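Local coordinates for beta sliding clamp (Streptococcus pneumoniae, PDB 2AWA), which probably forms a ring-shaped head-to-tail homodimer around DNA that tethers DNA polymerases and other proteins to it and makes replication processive, at residues Thr30-Ser35 and Leu220-Ala225; Ser194-Gln199 and Leu346-Lys351; Ile243-Arg246 and Ser251-Thr254; Thr359-Ser364 and Pro368-Pro373. All blocks are in the same frame, centred on the assembly; numbering follows the deposited sequence.

Interaction 1. Residues Thr30-Ser35 and Leu220-Ala225; sequences TKRAIS and LREFSA
Arg32 lays the middle of its side chain over the methyl group of Ala225, with Arg32 CD 3.5 Å from Ala225 CB and Arg32 NE at a like distance. A first torsion of -71°, with CG beside the backbone N and opposite the carbonyl carbon, sends the chain out from the turn, and a bend at chi2 brings its far half down along the helix opposite. The flat guanidinium then carries one face above the carbonyl of Ala225, whose O is 3.5 Å from Arg32 NH1; the oxygen sits over the group and accepts no hydrogen bond from it. Glu222 comes from another quarter. Its OE1 lies near the guanidinium plane, at the edge, and touches the aliphatic part of the arginine, 3.5 Å from Arg32 CD. The carboxylate is turned only 29° from the guanidinium, yet Glu222 OE1 stays 4.5 Å from Arg32 NE, so the opposite charges may attract one another without forming a salt bridge. What this example illustrates is a seam of oily and loosely electrostatic contacts at the surface, with no bond across it. Arg32 is itself carried by a type I beta turn from Lys31 to Ile34, at the C-terminal end region of helix 20-31 of the N-terminal domain, whereas Glu222 and Ala225 belong to helix 217-226 of the central domain. As in other sliding rings of this family, these helices belong to the inner layer that faces the DNA channel. Strand 64-71 runs beneath the seam, its Ile64 touching both Ala33 and Glu222, while helix 151-161 packs against Phe223 and Ser224.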
loop_
_atom_site.group_PDB
_atom_site.type_symbol
_atom_site.label_atom_id
_atom_site.label_comp_id
_atom_site.label_asym_id
_atom_site.label_seq_id
_atom_site.Cartn_x
_atom_site.Cartn_y
_atom_site.Cartn_z
ATOM N N THR B 30 9.860 17.067 8.848
ATOM C CA THR B 30 10.543 18.004 7.958
ATOM C C THR B 30 10.518 17.505 6.513
ATOM O O THR B 30 10.342 18.283 5.587
ATOM C CB THR B 30 11.980 18.279 8.413
ATOM O OG1 THR B 30 11.943 18.872 9.718
ATOM C CG2 THR B 30 12.667 19.235 7.467
ATOM N N LYS B 31 10.644 16.193 6.342
ATOM C CA LYS B 31 10.632 15.590 5.021
ATOM C C LYS B 31 9.353 15.877 4.242
ATOM O O LYS B 31 9.346 15.870 3.033
ATOM C CB LYS B 31 10.827 14.079 5.108
ATOM C CG LYS B 31 11.487 13.549 3.857
ATOM C CD LYS B 31 11.030 12.166 3.451
ATOM C CE LYS B 31 11.840 11.690 2.222
ATOM N NZ LYS B 31 11.971 12.724 1.128
ATOM N N ARG B 32 8.262 16.125 4.936
ATOM C CA ARG B 32 7.008 16.429 4.260
ATOM C C ARG B 32 7.103 17.605 3.282
ATOM O O ARG B 32 6.273 17.713 2.386
ATOM C CB ARG B 32 5.889 16.636 5.283
ATOM C CG ARG B 32 5.505 15.328 5.938
ATOM C CD ARG B 32 4.035 15.254 6.234
ATOM N NE ARG B 32 3.592 13.884 6.510
ATOM C CZ ARG B 32 3.715 13.258 7.686
ATOM N NH1 ARG B 32 4.290 13.849 8.741
ATOM N NH2 ARG B 32 3.261 12.014 7.810
ATOM N N ALA B 33 8.116 18.457 3.448
ATOM C CA ALA B 33 8.398 19.538 2.504
ATOM C C ALA B 33 9.554 19.233 1.565
ATOM O O ALA B 33 10.062 20.146 0.942
ATOM C CB ALA B 33 8.690 20.835 3.259
ATOM N N ILE B 34 9.973 17.975 1.452
ATOM C CA ILE B 34 11.138 17.612 0.641
ATOM C C ILE B 34 10.798 16.557 -0.405
ATOM O O ILE B 34 10.532 15.406 -0.061
ATOM C CB ILE B 34 12.276 17.033 1.505
ATOM C CG1 ILE B 34 12.819 18.082 2.469
ATOM C CG2 ILE B 34 13.411 16.497 0.611
ATOM C CD1 ILE B 34 13.906 17.555 3.409
ATOM N N SER B 35 10.850 16.937 -1.681
ATOM C CA SER B 35 10.602 15.993 -2.782
ATOM C C SER B 35 11.857 15.211 -3.163
ATOM O O SER B 35 12.983 15.615 -2.858
ATOM C CB SER B 35 10.087 16.733 -4.012
ATOM O OG SER B 35 9.125 17.693 -3.634
ATOM N N LEU B 220 -2.178 23.181 1.913
ATOM C CA LEU B 220 -3.096 22.947 3.029
ATOM C C LEU B 220 -3.121 21.466 3.439
ATOM O O LEU B 220 -3.199 21.160 4.626
ATOM C CB LEU B 220 -4.501 23.426 2.689
ATOM C CG LEU B 220 -4.657 24.929 2.526
ATOM C CD1 LEU B 220 -5.960 25.257 1.804
ATOM C CD2 LEU B 220 -4.585 25.649 3.865
ATOM N N ARG B 221 -3.053 20.548 2.480
ATOM C CA ARG B 221 -2.986 19.127 2.824
ATOM C C ARG B 221 -1.730 18.832 3.644
ATOM O O ARG B 221 -1.773 18.027 4.558
ATOM C CB ARG B 221 -2.988 18.219 1.590
ATOM C CG ARG B 221 -4.193 18.313 0.656
ATOM C CD ARG B 221 -5.508 18.079 1.381
ATOM N NE ARG B 221 -6.538 17.535 0.485
ATOM C CZ ARG B 221 -7.798 17.267 0.839
ATOM N NH1 ARG B 221 -8.232 17.500 2.073
ATOM N NH2 ARG B 221 -8.634 16.764 -0.060
ATOM N N GLU B 222 -0.612 19.467 3.329
ATOM C CA GLU B 222 0.583 19.268 4.129
ATOM C C GLU B 222 0.447 19.895 5.506
ATOM O O GLU B 222 0.976 19.357 6.479
ATOM C CB GLU B 222 1.836 19.826 3.445
ATOM C CG GLU B 222 2.295 19.061 2.219
ATOM C CD GLU B 222 2.507 17.574 2.440
ATOM O OE1 GLU B 222 2.730 17.140 3.588
ATOM O OE2 GLU B 222 2.457 16.828 1.442
ATOM N N PHE B 223 -0.234 21.034 5.595
ATOM C CA PHE B 223 -0.474 21.652 6.883
ATOM C C PHE B 223 -1.097 20.641 7.830
ATOM O O PHE B 223 -0.685 20.529 8.987
ATOM C CB PHE B 223 -1.395 22.871 6.772
ATOM C CG PHE B 223 -1.901 23.330 8.091
ATOM C CD1 PHE B 223 -3.011 22.747 8.663
ATOM C CD2 PHE B 223 -1.215 24.269 8.804
ATOM C CE1 PHE B 223 -3.433 23.127 9.913
ATOM C CE2 PHE B 223 -1.631 24.640 10.034
ATOM C CZ PHE B 223 -2.744 24.065 10.588
ATOM N N SER B 224 -2.104 19.911 7.345
ATOM C CA SER B 224 -2.794 18.933 8.198
ATOM C C SER B 224 -1.890 17.775 8.618
ATOM O O SER B 224 -2.033 17.250 9.717
ATOM C CB SER B 224 -4.043 18.382 7.516
ATOM O OG SER B 224 -4.948 19.407 7.174
ATOM N N ALA B 225 -0.962 17.385 7.748
ATOM C CA ALA B 225 0.040 16.357 8.068
ATOM C C ALA B 225 1.198 16.853 8.965
ATOM O O ALA B 225 1.765 16.083 9.719
ATOM C CB ALA B 225 0.607 15.777 6.804
#

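Interaction 2. Residues Ser194-Gln199 and Leu346-Lys351; sequences SHRLSQ and LIDSLK
Arg196 and Asp348 meet with their side chains at about a right angle, the arginine reaching from strand 196-203 toward helix 343-351. The two flat groups are turned 34° apart. Within that geometry one bond does the work: Arg196 NH1 donates to Asp348 OD2 at 3.0 Å, nearly straight at 162° at the hydrogen. The oxygen lies close to the guanidinium plane, at its edge, and accepts the hydrogen bond through its anti lone pair, on the side away from OD1. Arg196 NH2 is 3.6 Å from Asp348 OD2 and adds no second bond, so this is a single-bonded salt bridge, not a bidentate one. Arg196 gets there with CG held between its backbone N and carbonyl carbon and a further bend at chi2, which folds the chain across to the helix. Arg196 NE also makes a weak hydrogen bond to Ala164 O, and Phe163 touches Asp348. The pair spans the central and C-terminal domains, near the cleft where polymerase peptides dock in relatives. A single-bonded ion pair between two partly exposed residues implies a directional tie across the domain boundary, though solvent probably screens much of its charge attraction.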
loop_
_atom_site.group_PDB
_atom_site.type_symbol
_atom_site.label_atom_id
_atom_site.label_comp_id
_atom_site.label_asym_id
_atom_site.label_seq_id
_atom_site.Cartn_x
_atom_site.Cartn_y
_atom_site.Cartn_z
ATOM N N SER B 194 -14.557 25.296 -11.012
ATOM C CA SER B 194 -15.488 25.727 -12.045
ATOM C C SER B 194 -16.602 24.714 -12.307
ATOM O O SER B 194 -17.522 25.038 -13.002
ATOM C CB SER B 194 -14.760 26.085 -13.354
ATOM O OG SER B 194 -14.584 24.944 -14.204
ATOM N N HIS B 195 -16.523 23.493 -11.781
ATOM C CA HIS B 195 -17.602 22.489 -11.977
ATOM C C HIS B 195 -18.409 22.252 -10.719
ATOM O O HIS B 195 -19.610 22.033 -10.782
ATOM C CB HIS B 195 -17.034 21.179 -12.487
ATOM C CG HIS B 195 -16.348 21.325 -13.812
ATOM N ND1 HIS B 195 -17.041 21.477 -14.996
ATOM C CD2 HIS B 195 -15.034 21.397 -14.131
ATOM C CE1 HIS B 195 -16.180 21.608 -15.987
ATOM N NE2 HIS B 195 -14.957 21.564 -15.489
ATOM N N ARG B 196 -17.725 22.305 -9.583
ATOM C CA ARG B 196 -18.335 22.145 -8.279
ATOM C C ARG B 196 -17.626 23.082 -7.319
ATOM O O ARG B 196 -16.518 23.569 -7.622
ATOM C CB ARG B 196 -18.257 20.692 -7.800
ATOM C CG ARG B 196 -16.921 20.022 -7.990
ATOM C CD ARG B 196 -15.930 20.296 -6.854
ATOM N NE ARG B 196 -14.701 19.577 -7.147
ATOM C CZ ARG B 196 -14.502 18.274 -6.965
ATOM N NH1 ARG B 196 -15.424 17.508 -6.413
ATOM N NH2 ARG B 196 -13.350 17.750 -7.325
ATOM N N LEU B 197 -18.279 23.352 -6.183
ATOM C CA LEU B 197 -17.794 24.372 -5.247
ATOM C C LEU B 197 -18.044 24.030 -3.794
ATOM O O LEU B 197 -19.053 23.426 -3.457
ATOM C CB LEU B 197 -18.414 25.733 -5.592
ATOM C CG LEU B 197 -18.134 26.977 -4.731
ATOM C CD1 LEU B 197 -18.299 28.241 -5.558
ATOM C CD2 LEU B 197 -19.056 27.056 -3.515
ATOM N N SER B 198 -17.122 24.449 -2.931
ATOM C CA SER B 198 -17.290 24.281 -1.500
ATOM C C SER B 198 -17.036 25.561 -0.702
ATOM O O SER B 198 -16.051 26.256 -0.889
ATOM C CB SER B 198 -16.369 23.180 -0.999
ATOM O OG SER B 198 -16.824 22.749 0.257
ATOM N N GLN B 199 -17.928 25.835 0.230
ATOM C CA GLN B 199 -17.854 27.040 1.006
ATOM C C GLN B 199 -18.169 26.747 2.464
ATOM O O GLN B 199 -19.206 26.146 2.774
ATOM C CB GLN B 199 -18.841 28.055 0.464
ATOM C CG GLN B 199 -18.748 29.377 1.171
ATOM C CD GLN B 199 -19.706 30.375 0.613
ATOM O OE1 GLN B 199 -19.319 31.277 -0.129
ATOM N NE2 GLN B 199 -20.974 30.211 0.946
ATOM N N LEU B 346 -20.513 14.255 -6.277
ATOM C CA LEU B 346 -21.471 13.996 -5.218
ATOM C C LEU B 346 -20.779 13.228 -4.086
ATOM O O LEU B 346 -20.904 13.591 -2.926
ATOM C CB LEU B 346 -22.678 13.180 -5.751
ATOM C CG LEU B 346 -23.789 12.880 -4.726
ATOM C CD1 LEU B 346 -24.098 14.098 -3.863
ATOM C CD2 LEU B 346 -25.046 12.392 -5.405
ATOM N N ILE B 347 -20.052 12.171 -4.439
ATOM C CA ILE B 347 -19.301 11.391 -3.464
ATOM C C ILE B 347 -18.322 12.266 -2.653
ATOM O O ILE B 347 -18.233 12.127 -1.444
ATOM C CB ILE B 347 -18.536 10.243 -4.152
ATOM C CG1 ILE B 347 -19.514 9.166 -4.640
ATOM C CG2 ILE B 347 -17.558 9.604 -3.199
ATOM C CD1 ILE B 347 -18.969 8.298 -5.772
ATOM N N ASP B 348 -17.582 13.138 -3.333
ATOM C CA ASP B 348 -16.610 14.008 -2.686
ATOM C C ASP B 348 -17.347 14.851 -1.661
ATOM O O ASP B 348 -16.938 14.914 -0.497
ATOM C CB ASP B 348 -15.912 14.935 -3.691
ATOM C CG ASP B 348 -14.882 14.219 -4.563
ATOM O OD1 ASP B 348 -14.451 13.102 -4.209
ATOM O OD2 ASP B 348 -14.486 14.795 -5.612
ATOM N N SER B 349 -18.443 15.463 -2.110
ATOM C CA SER B 349 -19.282 16.315 -1.281
ATOM C C SER B 349 -19.773 15.579 -0.052
ATOM O O SER B 349 -19.808 16.141 1.060
ATOM C CB SER B 349 -20.501 16.825 -2.062
ATOM O OG SER B 349 -20.147 17.628 -3.179
ATOM N N LEU B 350 -20.149 14.316 -0.249
ATOM C CA LEU B 350 -20.692 13.527 0.840
ATOM C C LEU B 350 -19.597 13.184 1.834
ATOM O O LEU B 350 -19.757 13.437 3.027
ATOM C CB LEU B 350 -21.412 12.294 0.309
ATOM C CG LEU B 350 -22.710 12.675 -0.424
ATOM C CD1 LEU B 350 -23.254 11.483 -1.184
ATOM C CD2 LEU B 350 -23.785 13.224 0.537
ATOM N N LYS B 351 -18.478 12.659 1.341
ATOM C CA LYS B 351 -17.312 12.379 2.188
ATOM C C LYS B 351 -16.902 13.600 2.997
ATOM O O LYS B 351 -16.298 13.468 4.042
ATOM C CB LYS B 351 -16.111 11.906 1.360
ATOM C CG LYS B 351 -16.217 10.460 0.840
ATOM C CD LYS B 351 -14.914 10.002 0.138
ATOM C CE LYS B 351 -14.609 8.485 0.345
ATOM N NZ LYS B 351 -15.409 7.543 -0.537
#

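Interaction 3. Residues Ile243-Arg246 and Ser251-Thr254; sequences ILFR and SFYT
Phe245 and Phe252 lie side by side on the close-packed face of this strand pair, with Phe245 CD1 3.6 Å from Phe252 CD2. Their planes make 47° and their centroids stand 6.0 Å apart, an oblique meeting in which Phe245 CD1 comes in at the edge of the Phe252 ring. On the same face the branch methyls Ile243 CG2 and Thr254 CG2 face each other. Thr254 has its OG1 anti to the backbone N (chi1 174°), turned to Ser219 OG, to which it is hydrogen-bonded. Helix 217-226 closes this side, where Phe223 meets both phenylalanines.

The other face is less enclosed. Leu244 sets its CD1 over the centre of the Tyr253 ring, 3.5 Å from the centroid and almost on the normal, a clean CH-pi contact. Beyond it the packing thins: Arg246 CG lies beside Ser251 OG at 3.5 Å, and Arg246, Ser251 and Tyr253 are all partly exposed.

Four backbone hydrogen bonds tie the strands, two in the Ile243-Thr254 pair and two in Phe245-Phe252; Phe245 N to Phe252 O, at 2.9 Å, is close to straight. Leu244-Tyr253, between them, and Arg246-Ser251, toward the turn, are non-hydrogen-bonded pairs. This is a classic antiparallel beta hairpin, and strand 250-255 pairs onward with strand 64-71 of the N-terminal domain, giving the sheet continuous across domains that characterises these DNA-encircling rings.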
loop_
_atom_site.group_PDB
_atom_site.type_symbol
_atom_site.label_atom_id
_atom_site.label_comp_id
_atom_site.label_asym_id
_atom_site.label_seq_id
_atom_site.Cartn_x
_atom_site.Cartn_y
_atom_site.Cartn_z
ATOM N N ILE B 243 2.771 33.127 3.554
ATOM C CA ILE B 243 2.054 33.041 4.821
ATOM C C ILE B 243 2.732 31.962 5.687
ATOM O O ILE B 243 3.197 30.951 5.174
ATOM C CB ILE B 243 0.555 32.707 4.538
ATOM C CG1 ILE B 243 -0.295 32.630 5.799
ATOM C CG2 ILE B 243 0.425 31.384 3.803
ATOM C CD1 ILE B 243 -1.731 32.215 5.454
ATOM N N LEU B 244 2.764 32.186 6.992
ATOM C CA LEU B 244 3.458 31.310 7.930
ATOM C C LEU B 244 2.526 30.809 9.026
ATOM O O LEU B 244 1.853 31.592 9.682
ATOM C CB LEU B 244 4.606 32.087 8.577
ATOM C CG LEU B 244 5.290 31.455 9.795
ATOM C CD1 LEU B 244 5.979 30.171 9.368
ATOM C CD2 LEU B 244 6.276 32.418 10.432
ATOM N N PHE B 245 2.524 29.502 9.244
ATOM C CA PHE B 245 1.863 28.893 10.393
ATOM C C PHE B 245 2.936 28.425 11.388
ATOM O O PHE B 245 3.799 27.642 11.026
ATOM C CB PHE B 245 1.064 27.674 9.925
ATOM C CG PHE B 245 0.096 27.959 8.810
ATOM C CD1 PHE B 245 0.524 27.996 7.504
ATOM C CD2 PHE B 245 -1.248 28.179 9.077
ATOM C CE1 PHE B 245 -0.365 28.242 6.483
ATOM C CE2 PHE B 245 -2.137 28.429 8.061
ATOM C CZ PHE B 245 -1.704 28.465 6.772
ATOM N N ARG B 246 2.885 28.870 12.632
ATOM C CA ARG B 246 3.916 28.527 13.613
ATOM C C ARG B 246 3.358 27.970 14.920
ATOM O O ARG B 246 2.486 28.565 15.523
ATOM C CB ARG B 246 4.743 29.765 13.947
ATOM C CG ARG B 246 6.184 29.466 14.284
ATOM C CD ARG B 246 6.993 30.731 14.302
ATOM N NE ARG B 246 6.448 31.656 15.291
ATOM C CZ ARG B 246 6.666 32.968 15.305
ATOM N NH1 ARG B 246 7.432 33.547 14.378
ATOM N NH2 ARG B 246 6.109 33.709 16.254
ATOM N N SER B 251 7.808 25.931 12.144
ATOM C CA SER B 251 7.447 27.017 11.272
ATOM C C SER B 251 7.183 26.398 9.909
ATOM O O SER B 251 8.008 25.656 9.399
ATOM C CB SER B 251 8.593 28.005 11.169
ATOM O OG SER B 251 9.011 28.454 12.444
ATOM N N PHE B 252 6.024 26.708 9.339
ATOM C CA PHE B 252 5.582 26.154 8.065
ATOM C C PHE B 252 5.180 27.320 7.175
ATOM O O PHE B 252 4.174 27.997 7.444
ATOM C CB PHE B 252 4.400 25.227 8.343
ATOM C CG PHE B 252 3.747 24.653 7.129
ATOM C CD1 PHE B 252 4.334 23.626 6.425
ATOM C CD2 PHE B 252 2.489 25.074 6.742
ATOM C CE1 PHE B 252 3.700 23.060 5.324
ATOM C CE2 PHE B 252 1.845 24.493 5.636
ATOM C CZ PHE B 252 2.461 23.496 4.937
ATOM N N TYR B 253 5.999 27.592 6.161
ATOM C CA TYR B 253 5.729 28.682 5.210
ATOM C C TYR B 253 5.174 28.095 3.921
ATOM O O TYR B 253 5.523 26.997 3.537
ATOM C CB TYR B 253 6.994 29.452 4.847
ATOM C CG TYR B 253 7.788 30.007 5.987
ATOM C CD1 TYR B 253 8.614 29.186 6.743
ATOM C CD2 TYR B 253 7.768 31.370 6.272
ATOM C CE1 TYR B 253 9.376 29.702 7.792
ATOM C CE2 TYR B 253 8.520 31.895 7.314
ATOM C CZ TYR B 253 9.320 31.054 8.072
ATOM O OH TYR B 253 10.062 31.572 9.104
ATOM N N THR B 254 4.312 28.845 3.263
ATOM C CA THR B 254 3.804 28.482 1.950
ATOM C C THR B 254 3.659 29.734 1.128
ATOM O O THR B 254 3.492 30.850 1.652
ATOM C CB THR B 254 2.413 27.744 2.016
ATOM O OG1 THR B 254 1.899 27.539 0.695
ATOM C CG2 THR B 254 1.376 28.521 2.817
#

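Interaction 4. Residues Thr359-Ser364 and Pro368-Pro373; sequences TISFIS and PFTLVP
Phe369 holds its CG between its backbone N and carbonyl carbon (chi1 61°), while Phe362 turns its own CG opposite the carbonyl carbon (chi1 -62°), and these two choices bring the two rings alongside each other on one side of the hairpin. Phe362 CE1 lies over one face of the Phe369 ring, toward the rim, 3.6 Å from Phe369 CG. The planes are inclined by 45°, so the pair is oblique. Phe362 CD1 also reaches Phe369 CB, at 3.4 Å. Ile360, two residues before Phe362 on the same strand, joins them: its CG2 touches Phe369 CD1 at 3.4 Å, and its CG1 rests 3.9 Å from Leu371 CG. Together these groups build one apolar side, extended by Ile339 of strand 337-341, which touches both phenylalanines, and by Phe341, set edge-to-face against Phe369.

The motif beneath is an antiparallel beta hairpin of the C-terminal domain, formed by strands 357-362 and 369-373 and lying in the sheet that this domain shares with the central one. Thr359-Val372 and Ser361-Thr370 are hydrogen-bonded pairs, each closed by two backbone bonds; Ile360-Leu371 between them is a non-hydrogen-bonded pair. Next to it Ile360 CA makes a CA-H...O contact with Thr370 O, 3.2 Å away.

The opposite side of the hairpin carries smaller, more polar groups. Ser361 CB is 3.4 Å from Thr370 OG1, and Phe272 in a nearby loop touches both residues. Val372 CG2 stands 4.0 Å from Thr359 CB, and Thr359 OG1 is hydrogen-bonded to Thr277 OG1 on strand 274-279, the next strand of the sheet.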
loop_
_atom_site.group_PDB
_atom_site.type_symbol
_atom_site.label_atom_id
_atom_site.label_comp_id
_atom_site.label_asym_id
_atom_site.label_seq_id
_atom_site.Cartn_x
_atom_site.Cartn_y
_atom_site.Cartn_z
ATOM N N THR B 359 -29.253 17.447 3.035
ATOM C CA THR B 359 -30.305 18.019 2.222
ATOM C C THR B 359 -29.742 18.560 0.923
ATOM O O THR B 359 -28.911 19.453 0.941
ATOM C CB THR B 359 -31.014 19.109 2.964
ATOM O OG1 THR B 359 -31.691 18.509 4.067
ATOM C CG2 THR B 359 -32.027 19.788 2.067
ATOM N N ILE B 360 -30.216 18.017 -0.195
ATOM C CA ILE B 360 -29.840 18.485 -1.528
ATOM C C ILE B 360 -31.001 19.221 -2.177
ATOM O O ILE B 360 -32.106 18.724 -2.203
ATOM C CB ILE B 360 -29.443 17.312 -2.448
ATOM C CG1 ILE B 360 -28.436 16.397 -1.755
ATOM C CG2 ILE B 360 -28.856 17.835 -3.746
ATOM C CD1 ILE B 360 -28.035 15.166 -2.596
ATOM N N SER B 361 -30.734 20.395 -2.728
ATOM C CA SER B 361 -31.778 21.243 -3.275
ATOM C C SER B 361 -31.484 21.578 -4.726
ATOM O O SER B 361 -30.344 21.885 -5.074
ATOM C CB SER B 361 -31.882 22.519 -2.452
ATOM O OG SER B 361 -31.994 22.205 -1.085
ATOM N N PHE B 362 -32.521 21.551 -5.557
ATOM C CA PHE B 362 -32.361 21.614 -7.000
ATOM C C PHE B 362 -33.193 22.725 -7.601
ATOM O O PHE B 362 -34.147 23.196 -6.992
ATOM C CB PHE B 362 -32.865 20.328 -7.650
ATOM C CG PHE B 362 -32.145 19.095 -7.246
ATOM C CD1 PHE B 362 -30.970 18.734 -7.860
ATOM C CD2 PHE B 362 -32.691 18.236 -6.315
ATOM C CE1 PHE B 362 -30.334 17.547 -7.527
ATOM C CE2 PHE B 362 -32.059 17.069 -5.981
ATOM C CZ PHE B 362 -30.876 16.727 -6.586
ATOM N N ILE B 363 -32.845 23.106 -8.823
ATOM C CA ILE B 363 -33.630 24.055 -9.599
ATOM C C ILE B 363 -34.183 23.409 -10.863
ATOM O O ILE B 363 -35.385 23.431 -11.111
ATOM C CB ILE B 363 -32.797 25.260 -10.007
ATOM C CG1 ILE B 363 -32.182 25.902 -8.754
ATOM C CG2 ILE B 363 -33.661 26.228 -10.825
ATOM C CD1 ILE B 363 -32.057 27.425 -8.784
ATOM N N SER B 364 -33.290 22.840 -11.662
ATOM C CA SER B 364 -33.652 22.265 -12.941
ATOM C C SER B 364 -32.606 21.235 -13.281
ATOM O O SER B 364 -31.684 21.026 -12.512
ATOM C CB SER B 364 -33.675 23.355 -14.002
ATOM O OG SER B 364 -32.427 24.018 -14.007
ATOM N N PRO B 368 -26.961 24.426 -11.483
ATOM C CA PRO B 368 -26.269 23.854 -10.330
ATOM C C PRO B 368 -27.191 23.580 -9.179
ATOM O O PRO B 368 -28.140 24.324 -8.998
ATOM C CB PRO B 368 -25.261 24.938 -9.966
ATOM C CG PRO B 368 -24.927 25.529 -11.263
ATOM C CD PRO B 368 -26.211 25.561 -12.040
ATOM N N PHE B 369 -26.918 22.519 -8.422
ATOM C CA PHE B 369 -27.702 22.233 -7.231
ATOM C C PHE B 369 -26.879 22.348 -5.929
ATOM O O PHE B 369 -25.664 22.309 -5.973
ATOM C CB PHE B 369 -28.409 20.886 -7.380
ATOM C CG PHE B 369 -27.509 19.714 -7.562
ATOM C CD1 PHE B 369 -27.074 18.980 -6.465
ATOM C CD2 PHE B 369 -27.180 19.261 -8.835
ATOM C CE1 PHE B 369 -26.266 17.823 -6.639
ATOM C CE2 PHE B 369 -26.371 18.101 -9.017
ATOM C CZ PHE B 369 -25.920 17.395 -7.925
ATOM N N THR B 370 -27.535 22.535 -4.781
ATOM C CA THR B 370 -26.800 22.720 -3.514
ATOM C C THR B 370 -26.903 21.504 -2.590
ATOM O O THR B 370 -27.878 20.785 -2.644
ATOM C CB THR B 370 -27.304 23.933 -2.729
ATOM O OG1 THR B 370 -28.684 23.760 -2.418
ATOM C CG2 THR B 370 -27.136 25.191 -3.523
ATOM N N LEU B 371 -25.894 21.296 -1.743
ATOM C CA LEU B 371 -25.949 20.272 -0.697
ATOM C C LEU B 371 -25.482 20.863 0.621
ATOM O O LEU B 371 -24.387 21.426 0.678
ATOM C CB LEU B 371 -25.014 19.105 -0.978
ATOM C CG LEU B 371 -25.035 18.291 -2.251
ATOM C CD1 LEU B 371 -24.299 19.008 -3.385
ATOM C CD2 LEU B 371 -24.373 16.980 -1.935
ATOM N N VAL B 372 -26.275 20.667 1.674
ATOM C CA VAL B 372 -25.918 21.082 3.040
ATOM C C VAL B 372 -26.122 19.922 4.009
ATOM O O VAL B 372 -26.924 19.026 3.747
ATOM C CB VAL B 372 -26.779 22.281 3.552
ATOM C CG1 VAL B 372 -26.653 23.481 2.623
ATOM C CG2 VAL B 372 -28.232 21.885 3.679
ATOM N N PRO B 373 -25.397 19.937 5.131
ATOM C CA PRO B 373 -25.734 18.991 6.177
ATOM C C PRO B 373 -27.079 19.342 6.781
ATOM O O PRO B 373 -27.363 20.517 7.053
ATOM C CB PRO B 373 -24.602 19.144 7.199
ATOM C CG PRO B 373 -23.950 20.427 6.897
ATOM C CD PRO B 373 -24.245 20.778 5.477
#

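The four contacts fall into two couples, one at each domain boundary of the chain. Interactions 1 and 3 have centres 11 Å apart and are joined by packing of Phe223 on the hairpin: Phe223 CE2 lies 3.7 Å from Phe245 CD2, so the helix that bears Glu222 and Ala225 rests there. Interactions 2 and 4, also 11 Å apart between centres, repeat the theme: Leu346 CD1 meets Leu371 CD2 at 3.5 Å, seating helix 343-351 on the second hairpin. The couples do not touch: the centres of interactions 1 and 2 are about 24 Å apart, their nearest atoms about 8 Å, and the centres of 3 and 4 about 36 Å. Interactions 1 and 2 bridge domains; each hairpin stays within one.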